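Local coordinates for ferredoxin NADP reductase (Plasmodium falciparum, PDB 3JQQ), which catalyses electron transfer between ferredoxin and NADP(H) through a bound FAD in the apicoplast, where it may serve isoprenoid precursor synthesis, at residues Phe46-Ile57 with Ile151-Leu162. The protein carries 1 engineered substitution. Numbering follows the deposited sequence.
Sequences FKYLEGHTCGII and IYLTGAHGYFNL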
loop_
_atom_site.group_PDB
_atom_site.type_symbol
_atom_site.label_atom_id
_atom_site.label_comp_id
_atom_site.label_asym_id
_atom_site.label_seq_id
_atom_site.Cartn_x
_atom_site.Cartn_y
_atom_site.Cartn_z
ATOM N N PHE B 46 11.382 -1.323 -26.598
ATOM C CA PHE B 46 10.905 -0.564 -25.444
ATOM C C PHE B 46 11.938 0.479 -25.031
ATOM O O PHE B 46 13.073 0.147 -24.669
ATOM C CB PHE B 46 10.575 -1.485 -24.270
ATOM C CG PHE B 46 9.690 -0.852 -23.239
ATOM C CD1 PHE B 46 8.314 -0.846 -23.403
ATOM C CD2 PHE B 46 10.235 -0.257 -22.106
ATOM C CE1 PHE B 46 7.493 -0.264 -22.463
ATOM C CE2 PHE B 46 9.415 0.330 -21.158
ATOM C CZ PHE B 46 8.044 0.326 -21.335
ATOM N N LYS B 47 11.540 1.745 -25.087
ATOM C CA LYS B 47 12.458 2.844 -24.809
ATOM C C LYS B 47 12.188 3.436 -23.438
ATOM O O LYS B 47 11.035 3.698 -23.074
ATOM C CB LYS B 47 12.318 3.925 -25.885
ATOM C CG LYS B 47 12.655 3.452 -27.288
ATOM C CD LYS B 47 14.159 3.413 -27.508
ATOM C CE LYS B 47 14.495 2.975 -28.925
ATOM N NZ LYS B 47 15.947 3.137 -29.218
ATOM N N TYR B 48 13.254 3.646 -22.679
ATOM C CA TYR B 48 13.127 4.165 -21.336
ATOM C C TYR B 48 14.448 4.748 -20.876
ATOM O O TYR B 48 15.508 4.430 -21.417
ATOM C CB TYR B 48 12.696 3.051 -20.370
ATOM C CG TYR B 48 13.723 1.949 -20.208
ATOM C CD1 TYR B 48 13.743 0.860 -21.068
ATOM C CD2 TYR B 48 14.672 1.998 -19.194
ATOM C CE1 TYR B 48 14.681 -0.149 -20.929
ATOM C CE2 TYR B 48 15.613 0.989 -19.044
ATOM C CZ TYR B 48 15.613 -0.079 -19.917
ATOM O OH TYR B 48 16.542 -1.086 -19.773
ATOM N N LEU B 49 14.368 5.613 -19.874
ATOM C CA LEU B 49 15.545 6.080 -19.173
ATOM C C LEU B 49 15.582 5.387 -17.823
ATOM O O LEU B 49 14.540 4.973 -17.296
ATOM C CB LEU B 49 15.484 7.593 -18.964
ATOM C CG LEU B 49 15.555 8.485 -20.206
ATOM C CD1 LEU B 49 15.516 9.947 -19.802
ATOM C CD2 LEU B 49 16.810 8.184 -21.012
ATOM N N GLU B 50 16.776 5.256 -17.262
ATOM C CA GLU B 50 16.903 4.722 -15.921
ATOM C C GLU B 50 15.947 5.466 -14.984
ATOM O O GLU B 50 15.857 6.694 -15.030
ATOM C CB GLU B 50 18.349 4.837 -15.435
ATOM C CG GLU B 50 19.322 3.881 -16.128
ATOM C CD GLU B 50 19.697 4.323 -17.539
ATOM O OE1 GLU B 50 19.504 5.512 -17.868
ATOM O OE2 GLU B 50 20.187 3.475 -18.317
ATOM N N GLY B 51 15.231 4.718 -14.150
ATOM C CA GLY B 51 14.287 5.315 -13.213
ATOM C C GLY B 51 12.846 5.188 -13.662
ATOM O O GLY B 51 11.922 5.319 -12.859
ATOM N N HIS B 52 12.647 4.934 -14.952
ATOM C CA HIS B 52 11.296 4.787 -15.475
ATOM C C HIS B 52 10.611 3.526 -14.985
ATOM O O HIS B 52 11.249 2.576 -14.531
ATOM C CB HIS B 52 11.286 4.789 -17.002
ATOM C CG HIS B 52 11.301 6.156 -17.602
ATOM N ND1 HIS B 52 12.187 6.519 -18.594
ATOM C CD2 HIS B 52 10.553 7.247 -17.346
ATOM C CE1 HIS B 52 11.977 7.773 -18.928
ATOM N NE2 HIS B 52 10.991 8.242 -18.185
ATOM N N THR B 53 9.291 3.542 -15.086
ATOM C CA THR B 53 8.492 2.368 -14.837
ATOM C C THR B 53 7.869 1.926 -16.148
ATOM O O THR B 53 7.754 2.710 -17.094
ATOM C CB THR B 53 7.360 2.663 -13.854
ATOM O OG1 THR B 53 6.572 1.480 -13.671
ATOM C CG2 THR B 53 6.470 3.766 -14.398
ATOM N N CYS B 54 7.482 0.661 -16.201
ATOM C CA CYS B 54 6.687 0.156 -17.298
ATOM C C CYS B 54 5.385 -0.326 -16.697
ATOM O O CYS B 54 5.289 -0.522 -15.486
ATOM C CB CYS B 54 7.403 -0.999 -17.999
ATOM S SG CYS B 54 7.848 -2.365 -16.899
ATOM N N GLY B 55 4.378 -0.499 -17.538
ATOM C CA GLY B 55 3.149 -1.134 -17.106
ATOM C C GLY B 55 3.131 -2.559 -17.632
ATOM O O GLY B 55 3.619 -2.835 -18.729
ATOM N N ILE B 56 2.594 -3.471 -16.834
ATOM C CA ILE B 56 2.352 -4.825 -17.296
ATOM C C ILE B 56 0.846 -5.037 -17.309
ATOM O O ILE B 56 0.170 -4.744 -16.323
ATOM C CB ILE B 56 3.010 -5.873 -16.380
ATOM C CG1 ILE B 56 4.539 -5.814 -16.495
ATOM C CG2 ILE B 56 2.514 -7.267 -16.725
ATOM C CD1 ILE B 56 5.265 -6.709 -15.508
ATOM N N ILE B 57 0.317 -5.522 -18.430
ATOM C CA ILE B 57 -1.107 -5.838 -18.522
ATOM C C ILE B 57 -1.327 -7.335 -18.351
ATOM O O ILE B 57 -1.065 -8.113 -19.265
ATOM C CB ILE B 57 -1.715 -5.399 -19.869
ATOM C CG1 ILE B 57 -1.455 -3.915 -20.120
ATOM C CG2 ILE B 57 -3.212 -5.694 -19.899
ATOM C CD1 ILE B 57 -1.712 -3.491 -21.551
ATOM N N ILE B 151 4.341 -11.387 -22.575
ATOM C CA ILE B 151 3.971 -10.383 -21.582
ATOM C C ILE B 151 3.879 -9.022 -22.269
ATOM O O ILE B 151 4.733 -8.673 -23.089
ATOM C CB ILE B 151 4.958 -10.343 -20.392
ATOM C CG1 ILE B 151 4.431 -9.428 -19.284
ATOM C CG2 ILE B 151 6.340 -9.904 -20.850
ATOM C CD1 ILE B 151 5.301 -9.401 -18.038
ATOM N N TYR B 152 2.832 -8.265 -21.954
ATOM C CA TYR B 152 2.553 -7.019 -22.667
ATOM C C TYR B 152 2.833 -5.769 -21.828
ATOM O O TYR B 152 2.232 -5.564 -20.769
ATOM C CB TYR B 152 1.118 -7.016 -23.200
ATOM C CG TYR B 152 0.852 -8.087 -24.238
ATOM C CD1 TYR B 152 0.643 -9.410 -23.866
ATOM C CD2 TYR B 152 0.809 -7.775 -25.592
ATOM C CE1 TYR B 152 0.401 -10.393 -24.812
ATOM C CE2 TYR B 152 0.568 -8.750 -26.546
ATOM C CZ TYR B 152 0.364 -10.057 -26.150
ATOM O OH TYR B 152 0.121 -11.027 -27.094
ATOM N N LEU B 153 3.754 -4.944 -22.325
ATOM C CA LEU B 153 4.226 -3.748 -21.625
ATOM C C LEU B 153 3.632 -2.454 -22.181
ATOM O O LEU B 153 3.362 -2.342 -23.380
ATOM C CB LEU B 153 5.756 -3.641 -21.711
ATOM C CG LEU B 153 6.699 -4.499 -20.852
ATOM C CD1 LEU B 153 6.250 -4.551 -19.401
ATOM C CD2 LEU B 153 6.841 -5.901 -21.418
ATOM N N THR B 154 3.447 -1.480 -21.293
ATOM C CA THR B 154 3.151 -0.102 -21.673
ATOM C C THR B 154 4.259 0.778 -21.099
ATOM O O THR B 154 4.981 0.350 -20.196
ATOM C CB THR B 154 1.810 0.373 -21.096
ATOM O OG1 THR B 154 1.923 0.508 -19.673
ATOM C CG2 THR B 154 0.696 -0.608 -21.432
ATOM N N GLY B 155 4.399 2.000 -21.608
ATOM C CA GLY B 155 5.395 2.932 -21.068
ATOM C C GLY B 155 6.277 3.585 -22.117
ATOM O O GLY B 155 6.013 3.473 -23.314
ATOM N N ALA B 156 7.336 4.268 -21.669
ATOM C CA ALA B 156 7.678 4.369 -20.252
ATOM C C ALA B 156 6.778 5.348 -19.503
ATOM O O ALA B 156 6.016 6.089 -20.112
ATOM C CB ALA B 156 9.139 4.771 -20.093
ATOM N N HIS B 157 6.875 5.331 -18.176
ATOM C CA HIS B 157 6.130 6.250 -17.333
ATOM C C HIS B 157 7.042 6.848 -16.271
ATOM O O HIS B 157 8.085 6.279 -15.941
ATOM C CB HIS B 157 4.971 5.545 -16.626
ATOM C CG HIS B 157 4.156 4.655 -17.511
ATOM N ND1 HIS B 157 3.153 5.131 -18.328
ATOM C CD2 HIS B 157 4.174 3.319 -17.683
ATOM C CE1 HIS B 157 2.598 4.120 -18.984
ATOM N NE2 HIS B 157 3.200 3.013 -18.608
ATOM N N GLY B 158 6.631 7.990 -15.726
ATOM C CA GLY B 158 7.307 8.583 -14.579
ATOM C C GLY B 158 8.395 9.576 -14.936
ATOM O O GLY B 158 8.717 9.770 -16.107
ATOM N N TYR B 159 8.960 10.205 -13.912
ATOM C CA TYR B 159 10.027 11.175 -14.097
ATOM C C TYR B 159 11.033 11.037 -12.960
ATOM O O TYR B 159 11.743 11.982 -12.617
ATOM C CB TYR B 159 9.457 12.598 -14.154
ATOM C CG TYR B 159 8.333 12.767 -15.156
ATOM C CD1 TYR B 159 7.007 12.611 -14.773
ATOM C CD2 TYR B 159 8.598 13.076 -16.486
ATOM C CE1 TYR B 159 5.976 12.762 -15.680
ATOM C CE2 TYR B 159 7.571 13.228 -17.405
ATOM C CZ TYR B 159 6.262 13.070 -16.994
ATOM O OH TYR B 159 5.233 13.218 -17.896
ATOM N N PHE B 160 11.078 9.843 -12.379
ATOM C CA PHE B 160 11.986 9.531 -11.284
ATOM C C PHE B 160 13.367 9.241 -11.866
ATOM O O PHE B 160 13.879 8.128 -11.756
ATOM C CB PHE B 160 11.451 8.317 -10.521
ATOM C CG PHE B 160 12.013 8.159 -9.137
ATOM C CD1 PHE B 160 11.859 9.158 -8.189
ATOM C CD2 PHE B 160 12.665 7.001 -8.774
ATOM C CE1 PHE B 160 12.369 9.005 -6.913
ATOM C CE2 PHE B 160 13.174 6.840 -7.501
ATOM C CZ PHE B 160 13.029 7.838 -6.568
ATOM N N ASN B 161 13.963 10.257 -12.483
ATOM C CA ASN B 161 15.165 10.072 -13.294
ATOM C C ASN B 161 16.415 10.775 -12.779
ATOM O O ASN B 161 16.336 11.720 -11.992
ATOM C CB ASN B 161 14.894 10.522 -14.729
ATOM C CG ASN B 161 13.803 9.711 -15.394
ATOM O OD1 ASN B 161 13.880 8.483 -15.462
ATOM N ND2 ASN B 161 12.782 10.394 -15.898
ATOM N N LEU B 162 17.575 10.307 -13.247
ATOM C CA LEU B 162 18.850 10.938 -12.930
ATOM C C LEU B 162 18.981 12.290 -13.622
ATOM O O LEU B 162 18.371 12.521 -14.667
ATOM C CB LEU B 162 20.012 10.052 -13.364
ATOM C CG LEU B 162 20.230 8.725 -12.638
ATOM C CD1 LEU B 162 21.448 8.014 -13.203
ATOM C CD2 LEU B 162 20.385 8.947 -11.141
HETATM O O HOH W 1 8.930 2.828 -24.511
HETATM O O HOH W 2 17.593 8.517 -15.472
HETATM O O HOH W 3 10.018 7.147 -13.268
HETATM O O HOH W 4 0.889 -9.214 -20.571
#
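Thr53 to Ile57 pairs antiparallel with Tyr152 to His157 in the beta barrel of the FAD-binding domain of a ferredoxin-NADP+ reductase. Thr53 and His157 exchange two backbone hydrogen bonds, as do Gly55 and Thr154, and Ile57 N donates to Tyr152 O at 3.0 Å. Between the Thr53-His157 and Gly55-Thr154 pairs the register slips by one residue, where the peptide bond preceding Ala156 is cis. Waters bridge the backbones at both ends of the paired region: one accepts from Tyr152 N and donates to Ile57 O, another accepts from Leu162 N and donates to Glu50 O.

Apolar side chains pack on the side of Cys54 and Ile56, which also meet Val116 and Ile118 of strand 114-123, respectively. Ile56 lies beside Leu153, CG1 to CD1 3.6 Å, and crosses Ile151. The Phe46 ring turns an edge to Thr154 O, CZ to O 3.3 Å.

Ala156 CB sits over one face of the His52 imidazole, a CH-pi contact 3.9 Å from the centroid. In the ring plane, ND1 accepts Leu49 N at 2.7 Å, which fixes the ring's rotation. On the face opposite Cys54 and Ile56, Thr53 OG1 hydrogen-bonds to Tyr103 O beside the FAD site, and the His157 ring is tied back along its own strand, NE2 lying 3.0 Å from Thr154 OG1 in a hydrogen bond.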